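Local coordinates for protein bacteriorhodopsin (Nanosalina sp., PDB 6EYU) that pumps protons inward across the cell membrane as a retinal-binding xenorhodopsin of the bacteriorhodopsin-like family, at residues L90-G95 / K146-I151; K164-Y169 / Q214-L219; S184-L189 / L196-T201. One frame throughout, in Å; residues are numbered along the deposited sequence.

How the interactions relate
Interactions 1 and 2 are neighbours, with centres about 14 Å apart, and they touch where Thr91 meets Leu166 and Arg149 meets Lys164; interaction 3 lies on the other side of the chain's centre, about 37 Å from interaction 1 and 28 Å from interaction 2, centre to centre. All three have a monoacylglycerol at their border. The touching residues of interaction 1 are all buried, those of interaction 2 only partly; both join helices through apolar side chains. Interaction 3, at a helix start and the loop before it, is also largely buried but relies on backbone and hydroxyl hydrogen bonds. Helix 198-230 serves interactions 2 and 3, the latter nested in the loop that the former closes.

Interaction 1: residues L90-G95 / K146-I151; sequences LTAFHG and KPFREI. With MUN ([(2~{S})-2,3-bis(oxidanyl)propyl] (~{E})-undec-2-enoate), chain B.
Phe93 and Phe148 come together through their CE1 atoms, 3.7 Å apart. The ring planes tilt by 15° but are displaced, centroids 5.7 Å apart, and little of one ring lies over the other. In Phe93, chi1 of -75° sets CG anti to the carbonyl carbon and swings the ring over to the second segment, where CD1 also rests 3.8 Å from CG2 of Ile151. The other Ile151 branch approaches the same ring, its CD1 3.9 Å from CE1 of Phe93. Beside this group, CB of Ala92 sits at the edge of the Phe148 ring, 4.2 Å from CD1. On the far side of the short helix, Arg149 turns its guanidinium toward a monoacylglycerol, whose OAJ lies 3.7 Å above the plane, over its centre; NE makes a salt bridge with Glu153. A leucine here would probably leave Glu153 with Lys164 but without the arginine, and the glycerol oxygen OAJ without the flat group beneath it. This apolar helix-helix packing ties the end of helix 72-93 to helix 147-152 within the seven-helix bundle, with Tyr163 of helix 157-183 against Ala92 and Phe148, and Leu104 and Leu107 of helix 101-124 against the two phenylalanine rings.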
loop_
_atom_site.group_PDB
_atom_site.type_symbol
_atom_site.label_atom_id
_atom_site.label_comp_id
_atom_site.label_asym_id
_atom_site.label_seq_id
_atom_site.Cartn_x
_atom_site.Cartn_y
_atom_site.Cartn_z
ATOM N N LEU A 90 13.648 13.502 -2.647
ATOM C CA LEU A 90 14.947 13.033 -2.183
ATOM C C LEU A 90 16.070 13.838 -2.822
ATOM O O LEU A 90 17.057 14.176 -2.168
ATOM C CB LEU A 90 15.117 11.550 -2.509
ATOM C CG LEU A 90 14.245 10.636 -1.650
ATOM C CD1 LEU A 90 14.596 9.173 -1.870
ATOM C CD2 LEU A 90 14.393 11.018 -0.186
ATOM N N THR A 91 15.887 14.189 -4.090
ATOM C CA THR A 91 16.771 15.135 -4.756
ATOM C C THR A 91 16.938 16.394 -3.914
ATOM O O THR A 91 18.058 16.821 -3.633
ATOM C CB THR A 91 16.221 15.532 -6.137
ATOM O OG1 THR A 91 15.938 14.353 -6.901
ATOM C CG2 THR A 91 17.226 16.391 -6.884
ATOM N N ALA A 92 15.817 17.011 -3.555
ATOM C CA ALA A 92 15.836 18.208 -2.725
ATOM C C ALA A 92 16.548 17.934 -1.404
ATOM O O ALA A 92 17.305 18.770 -0.912
ATOM C CB ALA A 92 14.417 18.693 -2.469
ATOM N N PHE A 93 16.274 16.772 -0.820
ATOM C CA PHE A 93 16.836 16.419 0.479
ATOM C C PHE A 93 18.336 16.179 0.365
ATOM O O PHE A 93 19.055 16.196 1.364
ATOM C CB PHE A 93 16.149 15.171 1.033
ATOM C CG PHE A 93 14.771 15.430 1.570
ATOM C CD1 PHE A 93 14.202 16.688 1.469
ATOM C CD2 PHE A 93 14.057 14.424 2.198
ATOM C CE1 PHE A 93 12.941 16.937 1.973
ATOM C CE2 PHE A 93 12.794 14.665 2.705
ATOM C CZ PHE A 93 12.236 15.924 2.595
ATOM N N HIS A 94 18.803 15.964 -0.860
ATOM C CA HIS A 94 20.082 15.304 -1.082
ATOM C C HIS A 94 21.224 16.106 -0.467
ATOM O O HIS A 94 22.162 15.537 0.091
ATOM C CB HIS A 94 20.327 15.111 -2.578
ATOM C CG HIS A 94 21.595 14.382 -2.890
ATOM N ND1 HIS A 94 21.875 13.129 -2.388
ATOM C CD2 HIS A 94 22.702 14.768 -3.568
ATOM C CE1 HIS A 94 23.073 12.750 -2.795
ATOM N NE2 HIS A 94 23.596 13.728 -3.513
ATOM N N GLY A 95 21.145 17.428 -0.578
ATOM C CA GLY A 95 22.232 18.293 -0.135
ATOM C C GLY A 95 21.916 18.997 1.170
ATOM O O GLY A 95 22.744 19.738 1.702
ATOM N N LYS A 146 7.438 25.570 -3.010
ATOM C CA LYS A 146 7.825 26.329 -1.825
ATOM C C LYS A 146 8.685 25.492 -0.882
ATOM O O LYS A 146 9.915 25.554 -0.943
ATOM C CB LYS A 146 6.586 26.841 -1.088
ATOM C CG LYS A 146 6.848 27.230 0.357
ATOM C CD LYS A 146 7.111 28.721 0.494
ATOM C CE LYS A 146 6.073 29.390 1.380
ATOM N N PRO A 147 8.046 24.804 0.076
ATOM C CA PRO A 147 8.780 24.180 1.174
ATOM C C PRO A 147 9.898 23.261 0.691
ATOM O O PRO A 147 11.004 23.302 1.228
ATOM C CB PRO A 147 7.706 23.379 1.924
ATOM C CG PRO A 147 6.541 23.289 0.996
ATOM C CD PRO A 147 6.605 24.510 0.131
ATOM N N PHE A 148 9.638 22.503 -0.370
ATOM C CA PHE A 148 10.660 21.641 -0.952
ATOM C C PHE A 148 11.749 22.472 -1.617
ATOM O O PHE A 148 12.934 22.163 -1.503
ATOM C CB PHE A 148 10.040 20.681 -1.969
ATOM C CG PHE A 148 9.581 19.384 -1.370
ATOM C CD1 PHE A 148 10.499 18.398 -1.049
ATOM C CD2 PHE A 148 8.278 19.245 -0.921
ATOM C CE1 PHE A 148 10.104 17.249 -0.393
ATOM C CE2 PHE A 148 7.875 18.100 -0.260
ATOM C CZ PHE A 148 8.787 17.098 -0.002
ATOM N N ARG A 149 11.350 23.606 -2.185
ATOM C CA ARG A 149 12.296 24.521 -2.808
ATOM C C ARG A 149 13.210 25.144 -1.760
ATOM O O ARG A 149 14.419 25.255 -1.964
ATOM C CB ARG A 149 11.545 25.619 -3.561
ATOM C CG ARG A 149 12.448 26.666 -4.186
ATOM C CD ARG A 149 11.694 27.961 -4.428
ATOM N NE ARG A 149 12.378 29.112 -3.849
ATOM C CZ ARG A 149 12.601 30.248 -4.501
ATOM N NH1 ARG A 149 13.175 31.271 -3.881
ATOM N NH2 ARG A 149 12.239 30.365 -5.771
ATOM N N GLU A 150 12.626 25.549 -0.637
ATOM C CA GLU A 150 13.396 26.103 0.468
ATOM C C GLU A 150 14.444 25.104 0.946
ATOM O O GLU A 150 15.569 25.480 1.276
ATOM C CB GLU A 150 12.470 26.478 1.625
ATOM C CG GLU A 150 11.698 27.767 1.399
ATOM C CD GLU A 150 10.813 28.130 2.575
ATOM O OE1 GLU A 150 11.199 27.833 3.725
ATOM O OE2 GLU A 150 9.713 28.675 2.346
ATOM N N ILE A 151 14.062 23.832 0.997
ATOM C CA ILE A 151 14.946 22.790 1.503
ATOM C C ILE A 151 16.071 22.510 0.511
ATOM O O ILE A 151 17.211 22.269 0.908
ATOM C CB ILE A 151 14.178 21.483 1.768
ATOM C CG1 ILE A 151 13.242 21.651 2.967
ATOM C CG2 ILE A 151 15.150 20.339 2.016
ATOM C CD1 ILE A 151 12.180 20.578 3.066
HETATM C CAP MUN B . -2.145 28.243 -8.801
HETATM C CAO MUN B . -0.954 28.200 -7.842
HETATM C CAN MUN B . -0.947 26.864 -7.098
HETATM C CAM MUN B . 0.482 26.532 -6.663
HETATM C CAK MUN B . 0.996 27.628 -5.730
HETATM C CAH MUN B . 2.331 28.172 -6.246
HETATM C CAF MUN B . 3.140 28.714 -5.060
HETATM C CAC MUN B . 4.557 29.217 -5.369
HETATM C CAA MUN B . 5.170 30.142 -4.311
HETATM O OAD MUN B . 4.611 30.314 -3.227
HETATM O OAB MUN B . 6.435 30.566 -4.581
HETATM C CAE MUN B . 6.852 31.496 -3.575
HETATM C CAG MUN B . 8.280 31.169 -3.130
HETATM O OAJ MUN B . 9.210 31.830 -3.992
HETATM C CAI MUN B . 8.489 31.647 -1.691
HETATM O OAL MUN B . 9.890 31.731 -1.415
#

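Interaction 2: residues K164-Y169 / Q214-L219. With MUN ([(2~{S})-2,3-bis(oxidanyl)propyl] (~{E})-undec-2-enoate), chain L.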
loop_
_atom_site.group_PDB
_atom_site.type_symbol
_atom_site.label_atom_id
_atom_site.label_comp_id
_atom_site.label_asym_id
_atom_site.label_seq_id
_atom_site.Cartn_x
_atom_site.Cartn_y
_atom_site.Cartn_z
ATOM N N LYS A 164 15.312 22.705 -8.773
ATOM C CA LYS A 164 14.371 23.688 -9.297
ATOM C C LYS A 164 14.060 23.412 -10.765
ATOM O O LYS A 164 12.917 23.554 -11.202
ATOM C CB LYS A 164 14.936 25.102 -9.142
ATOM C CG LYS A 164 14.921 25.621 -7.713
ATOM C CD LYS A 164 14.906 27.140 -7.671
ATOM C CE LYS A 164 16.311 27.710 -7.556
ATOM N NZ LYS A 164 16.650 28.092 -6.157
ATOM N N ILE A 165 15.071 22.983 -11.513
ATOM C CA ILE A 165 14.870 22.548 -12.890
ATOM C C ILE A 165 13.898 21.376 -12.946
ATOM O O ILE A 165 12.868 21.443 -13.616
ATOM C CB ILE A 165 16.197 22.122 -13.546
ATOM C CG1 ILE A 165 17.015 23.355 -13.938
ATOM C CG2 ILE A 165 15.929 21.260 -14.770
ATOM C CD1 ILE A 165 18.509 23.120 -13.935
ATOM N N LEU A 166 14.209 20.320 -12.201
ATOM C CA LEU A 166 13.373 19.125 -12.178
ATOM C C LEU A 166 11.961 19.468 -11.717
ATOM O O LEU A 166 10.978 19.042 -12.325
ATOM C CB LEU A 166 13.979 18.069 -11.252
ATOM C CG LEU A 166 15.167 17.294 -11.826
ATOM C CD1 LEU A 166 16.010 16.705 -10.705
ATOM C CD2 LEU A 166 14.688 16.203 -12.772
ATOM N N ALA A 167 11.865 20.221 -10.626
ATOM C CA ALA A 167 10.573 20.581 -10.056
ATOM C C ALA A 167 9.710 21.292 -11.094
ATOM O O ALA A 167 8.523 20.999 -11.232
ATOM C CB ALA A 167 10.764 21.464 -8.833
ATOM N N GLY A 168 10.333 22.169 -11.874
ATOM C CA GLY A 168 9.659 22.810 -12.997
ATOM C C GLY A 168 9.218 21.804 -14.043
ATOM O O GLY A 168 8.043 21.740 -14.400
ATOM N N TYR A 169 10.188 21.099 -14.615
ATOM C CA TYR A 169 9.911 20.011 -15.544
ATOM C C TYR A 169 8.671 19.223 -15.128
ATOM O O TYR A 169 7.728 19.081 -15.906
ATOM C CB TYR A 169 11.123 19.081 -15.631
ATOM C CG TYR A 169 11.011 18.016 -16.698
ATOM C CD1 TYR A 169 11.433 18.270 -17.998
ATOM C CD2 TYR A 169 10.719 16.703 -16.356
ATOM C CE1 TYR A 169 11.482 17.265 -18.944
ATOM C CE2 TYR A 169 10.735 15.696 -17.302
ATOM C CZ TYR A 169 11.108 15.984 -18.597
ATOM O OH TYR A 169 11.116 14.986 -19.545
ATOM N N GLN A 214 10.690 7.712 -18.331
ATOM C CA GLN A 214 11.899 7.302 -19.039
ATOM C C GLN A 214 12.909 8.445 -19.088
ATOM O O GLN A 214 14.032 8.315 -18.601
ATOM C CB GLN A 214 11.559 6.848 -20.461
ATOM C CG GLN A 214 11.229 5.368 -20.576
ATOM C CD GLN A 214 9.741 5.113 -20.728
ATOM O OE1 GLN A 214 9.315 4.369 -21.611
ATOM N NE2 GLN A 214 8.947 5.707 -19.846
ATOM N N VAL A 215 12.480 9.582 -19.625
ATOM C CA VAL A 215 13.349 10.747 -19.755
ATOM C C VAL A 215 13.737 11.286 -18.382
ATOM O O VAL A 215 14.879 11.691 -18.163
ATOM C CB VAL A 215 12.659 11.870 -20.551
ATOM C CG1 VAL A 215 13.518 13.126 -20.552
ATOM C CG2 VAL A 215 12.371 11.412 -21.972
ATOM N N TYR A 216 12.785 11.269 -17.455
ATOM C CA TYR A 216 12.936 11.968 -16.184
ATOM C C TYR A 216 13.988 11.284 -15.317
ATOM O O TYR A 216 14.781 11.946 -14.648
ATOM C CB TYR A 216 11.598 12.010 -15.443
ATOM C CG TYR A 216 11.718 12.328 -13.969
ATOM C CD1 TYR A 216 12.084 13.599 -13.546
ATOM C CD2 TYR A 216 11.266 11.428 -13.012
ATOM C CE1 TYR A 216 12.087 13.934 -12.206
ATOM C CE2 TYR A 216 11.262 11.755 -11.669
ATOM C CZ TYR A 216 11.677 13.007 -11.271
ATOM O OH TYR A 216 11.693 13.330 -9.934
ATOM N N GLY A 217 14.025 9.956 -15.379
ATOM C CA GLY A 217 14.983 9.179 -14.603
ATOM C C GLY A 217 16.417 9.537 -14.944
ATOM O O GLY A 217 17.250 9.712 -14.054
ATOM N N PHE A 218 16.709 9.629 -16.237
ATOM C CA PHE A 218 18.016 10.086 -16.696
ATOM C C PHE A 218 18.257 11.528 -16.262
ATOM O O PHE A 218 19.222 11.821 -15.555
ATOM C CB PHE A 218 18.109 9.980 -18.219
ATOM C CG PHE A 218 18.180 8.568 -18.724
ATOM C CD1 PHE A 218 19.271 7.769 -18.427
ATOM C CD2 PHE A 218 17.105 8.004 -19.391
ATOM C CE1 PHE A 218 19.314 6.449 -18.833
ATOM C CE2 PHE A 218 17.138 6.683 -19.795
ATOM C CZ PHE A 218 18.244 5.903 -19.516
ATOM N N LEU A 219 17.297 12.393 -16.570
ATOM C CA LEU A 219 17.413 13.816 -16.276
ATOM C C LEU A 219 17.775 14.032 -14.809
ATOM O O LEU A 219 18.647 14.838 -14.487
ATOM C CB LEU A 219 16.094 14.522 -16.596
ATOM C CG LEU A 219 16.176 15.983 -17.047
ATOM C CD1 LEU A 219 15.418 16.876 -16.078
ATOM C CD2 LEU A 219 17.620 16.439 -17.187
HETATM C CAR MUN L . 15.136 4.699 -23.865
HETATM C CAQ MUN L . 16.066 5.908 -23.761
HETATM C CAP MUN L . 15.244 7.154 -23.430
HETATM C CAO MUN L . 15.999 8.400 -23.896
HETATM C CAN MUN L . 15.974 9.454 -22.789
HETATM C CAM MUN L . 17.406 9.755 -22.344
HETATM C CAK MUN L . 17.693 11.247 -22.523
HETATM C CAH MUN L . 17.509 11.958 -21.181
HETATM C CAF MUN L . 18.401 13.201 -21.126
HETATM C CAC MUN L . 19.544 13.140 -20.109
HETATM C CAA MUN L . 20.376 14.420 -19.988
HETATM O OAD MUN L . 20.460 15.208 -20.929
HETATM O OAB MUN L . 21.135 14.504 -18.862
HETATM C CAE MUN L . 22.301 15.288 -19.130
HETATM C CAG MUN L . 22.133 16.681 -18.521
HETATM O OAJ MUN L . 21.305 16.596 -17.358
HETATM C CAI MUN L . 23.505 17.235 -18.132
HETATM O OAL MUN L . 24.241 16.235 -17.426
#
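Leu166 and Tyr216 are brought together by different chi1 settings: Leu166 sets CG anti to its carbonyl carbon (-77°), while Tyr216 sets CG anti to its backbone N (163°). The two side chains cross at about a right angle, and CD2 of Leu166 comes 3.5 Å from CE1 of the tyrosine ring, approaching it obliquely. The same methyl meets CD1 of Leu219, also at 3.5 Å, and there the leucine side chains run antiparallel alongside one another. One branch of Leu166 therefore touches both Tyr216 and Leu219 on the facing helix.

A turn further on, Tyr169 (chi1 -173°) reaches across so that its phenol end crosses Val215 at about a right angle, with CG1 of Val215 near OH. Farther back along the ring, CE2 of Tyr169 packs on CB of Tyr216 at 4.2 Å. Both phenol oxygens are hydrogen-bonded to backbone carbonyls outside the contact, Tyr169 OH to Phe211 O and Tyr216 OH to Ile84 O, which anchors the far end of each ring while the carbon surfaces do the packing. Leu219 divides its branches: CD1 faces Leu166, and CD2 lies 3.7 Å from OAJ of a monoacylglycerol whose chain also runs past Phe218.

This is antiparallel helix packing in the seven-helix bundle of the microbial rhodopsins: the axes of the two short segments approach to 11.5 Å. Helix 72-93 closes one flank, with Leu88 touching both Leu166 and Tyr216, and helix 14-38 lies against Gln214 and Phe218.

Interaction 3: residues S184-L189 / L196-T201; sequences SGIDAL and LDPTQT. With MUN ([(2~{S})-2,3-bis(oxidanyl)propyl] (~{E})-undec-2-enoate), chain S.
Gly185 N donates to Leu196 O at 2.7 Å, in the carbonyl plane although the N-H is bent to 137°, and this bond accompanies a single beta bridge between Ser184 and Leu196. A side chain on Gly185 would meet Leu196 O, so the lack of one suits this close approach. Next to it, Ser184 OG donates to Thr201 OG1 at 3.0 Å. With chi1 at 160°, the serine oxygen stands anti to its own N and faces the helix. Ile186 completes the first shell: CG1 lies 4.0 Å from Pro198 CB, and CD1 packs at the same distance on CG2 of Thr201.

Behind these partners, Ser184 OG also accepts a weak bond from Ile186 N. Thr201 OG1 in turn donates a hydrogen bond to Asp197 O at 2.9 Å, coming from above the carbonyl plane, while Thr201 N bonds to the same oxygen. Ser184, Thr201 and Asp197 are thus joined by a short chain of hydrogen bonds that ends on a carbonyl oxygen accepting two. Asp197 is also the N-cap of helix 198-230. Its OD1 accepts from Gln200 N at 2.7 Å, and its N donates to Gln200 OE1 at 3.0 Å: a capping box that fixes the first turn and hence the place of Thr201. Beyond it, Gln200 and Leu196 border the headgroup of a monoacylglycerol.

The contact pins the loop leaving helix 157-183, which continues into a type I turn from Ile186 to Leu189, to the start of helix 198-230. Helix 2-7 covers it through Val2 on Ile186 and Ala5 on Pro198, while Leu196 leans on Val180 and Ile183 of helix 157-183.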
loop_
_atom_site.group_PDB
_atom_site.type_symbol
_atom_site.label_atom_id
_atom_site.label_comp_id
_atom_site.label_asym_id
_atom_site.label_seq_id
_atom_site.Cartn_x
_atom_site.Cartn_y
_atom_site.Cartn_z
ATOM N N SER A 184 -10.605 14.299 -23.177
ATOM C CA SER A 184 -10.724 13.005 -23.839
ATOM C C SER A 184 -12.189 12.606 -23.978
ATOM O O SER A 184 -12.999 12.859 -23.087
ATOM C CB SER A 184 -9.966 11.931 -23.054
ATOM O OG SER A 184 -10.428 10.634 -23.388
ATOM N N GLY A 185 -12.525 12.003 -25.113
ATOM C CA GLY A 185 -13.908 11.662 -25.419
ATOM C C GLY A 185 -14.184 10.183 -25.233
ATOM O O GLY A 185 -15.107 9.634 -25.834
ATOM N N ILE A 186 -13.383 9.537 -24.392
ATOM C CA ILE A 186 -13.706 8.203 -23.901
ATOM C C ILE A 186 -14.908 8.254 -22.964
ATOM O O ILE A 186 -14.900 8.978 -21.968
ATOM C CB ILE A 186 -12.515 7.578 -23.150
ATOM C CG1 ILE A 186 -11.432 7.147 -24.142
ATOM C CG2 ILE A 186 -12.976 6.386 -22.325
ATOM C CD1 ILE A 186 -10.090 6.875 -23.498
ATOM N N ASP A 187 -15.975 7.559 -23.344
ATOM C CA ASP A 187 -17.282 7.762 -22.731
ATOM C C ASP A 187 -17.210 7.535 -21.225
ATOM O O ASP A 187 -17.918 8.183 -20.455
ATOM C CB ASP A 187 -18.311 6.815 -23.351
ATOM C CG ASP A 187 -18.273 6.824 -24.867
ATOM O OD1 ASP A 187 -17.207 6.512 -25.437
ATOM O OD2 ASP A 187 -19.327 7.075 -25.487
ATOM N N ALA A 188 -16.289 6.671 -20.807
ATOM C CA ALA A 188 -16.248 6.202 -19.428
ATOM C C ALA A 188 -15.918 7.345 -18.472
ATOM O O ALA A 188 -16.415 7.382 -17.346
ATOM C CB ALA A 188 -15.230 5.083 -19.283
ATOM N N LEU A 189 -15.008 8.221 -18.886
ATOM C CA LEU A 189 -14.543 9.297 -18.014
ATOM C C LEU A 189 -15.260 10.610 -18.312
ATOM O O LEU A 189 -15.454 10.971 -19.473
ATOM C CB LEU A 189 -13.026 9.478 -18.131
ATOM C CG LEU A 189 -12.418 9.549 -19.534
ATOM C CD1 LEU A 189 -12.239 10.996 -19.968
ATOM C CD2 LEU A 189 -11.086 8.815 -19.566
ATOM N N LEU A 196 -10.572 14.653 -27.889
ATOM C CA LEU A 196 -9.780 13.513 -28.340
ATOM C C LEU A 196 -10.659 12.275 -28.488
ATOM O O LEU A 196 -11.508 12.000 -27.640
ATOM C CB LEU A 196 -8.644 13.224 -27.356
ATOM C CG LEU A 196 -7.893 14.440 -26.808
ATOM C CD1 LEU A 196 -6.773 13.993 -25.881
ATOM C CD2 LEU A 196 -7.346 15.293 -27.941
ATOM N N ASP A 197 -10.393 11.489 -29.526
ATOM C CA ASP A 197 -10.830 10.098 -29.567
ATOM C C ASP A 197 -9.884 9.214 -28.761
ATOM O O ASP A 197 -8.812 9.658 -28.349
ATOM C CB ASP A 197 -10.894 9.606 -31.013
ATOM C CG ASP A 197 -9.530 9.237 -31.564
ATOM O OD1 ASP A 197 -8.522 9.471 -30.865
ATOM O OD2 ASP A 197 -9.466 8.712 -32.696
ATOM N N PRO A 198 -10.286 7.956 -28.525
ATOM C CA PRO A 198 -9.568 7.094 -27.594
ATOM C C PRO A 198 -8.105 6.892 -27.972
ATOM O O PRO A 198 -7.244 6.829 -27.094
ATOM C CB PRO A 198 -10.336 5.777 -27.685
ATOM C CG PRO A 198 -11.734 6.191 -27.992
ATOM C CD PRO A 198 -11.635 7.443 -28.822
ATOM N N THR A 199 -7.826 6.805 -29.269
ATOM C CA THR A 199 -6.468 6.555 -29.741
ATOM C C THR A 199 -5.570 7.751 -29.449
ATOM O O THR A 199 -4.443 7.593 -28.980
ATOM C CB THR A 199 -6.443 6.274 -31.255
ATOM O OG1 THR A 199 -7.354 5.213 -31.565
ATOM C CG2 THR A 199 -5.042 5.887 -31.703
ATOM N N GLN A 200 -6.067 8.946 -29.751
ATOM C CA GLN A 200 -5.349 10.176 -29.443
ATOM C C GLN A 200 -5.094 10.285 -27.943
ATOM O O GLN A 200 -3.979 10.577 -27.512
ATOM C CB GLN A 200 -6.147 11.390 -29.922
ATOM C CG GLN A 200 -6.131 11.584 -31.429
ATOM C CD GLN A 200 -7.211 12.533 -31.907
ATOM O OE1 GLN A 200 -8.341 12.500 -31.420
ATOM N NE2 GLN A 200 -6.890 13.331 -32.919
ATOM N N THR A 201 -6.138 10.052 -27.154
ATOM C CA THR A 201 -6.001 9.987 -25.704
ATOM C C THR A 201 -4.893 9.015 -25.316
ATOM O O THR A 201 -3.983 9.365 -24.563
ATOM C CB THR A 201 -7.313 9.533 -25.039
ATOM O OG1 THR A 201 -8.406 10.312 -25.543
ATOM C CG2 THR A 201 -7.232 9.691 -23.530
HETATM C CAR MUN S . 5.129 16.758 -25.644
HETATM C CAQ MUN S . 4.392 16.504 -26.960
HETATM C CAP MUN S . 2.934 16.144 -26.669
HETATM C CAO MUN S . 2.475 15.082 -27.670
HETATM C CAN MUN S . 0.949 14.998 -27.674
HETATM C CAM MUN S . 0.525 13.653 -28.269
HETATM C CAK MUN S . -0.291 13.885 -29.543
HETATM C CAH MUN S . -1.744 13.483 -29.284
HETATM C CAF MUN S . -2.656 14.073 -30.366
HETATM C CAC MUN S . -3.440 15.336 -29.967
HETATM C CAA MUN S . -4.416 15.939 -30.993
HETATM O OAD MUN S . -4.266 15.723 -32.196
HETATM O OAB MUN S . -5.275 16.869 -30.495
HETATM C CAE MUN S . -5.633 17.787 -31.534
HETATM C CAG MUN S . -7.117 17.630 -31.873
HETATM O OAJ MUN S . -7.611 16.416 -31.301
HETATM C CAI MUN S . -7.899 18.816 -31.306
HETATM O OAL MUN S . -8.798 19.315 -32.301
#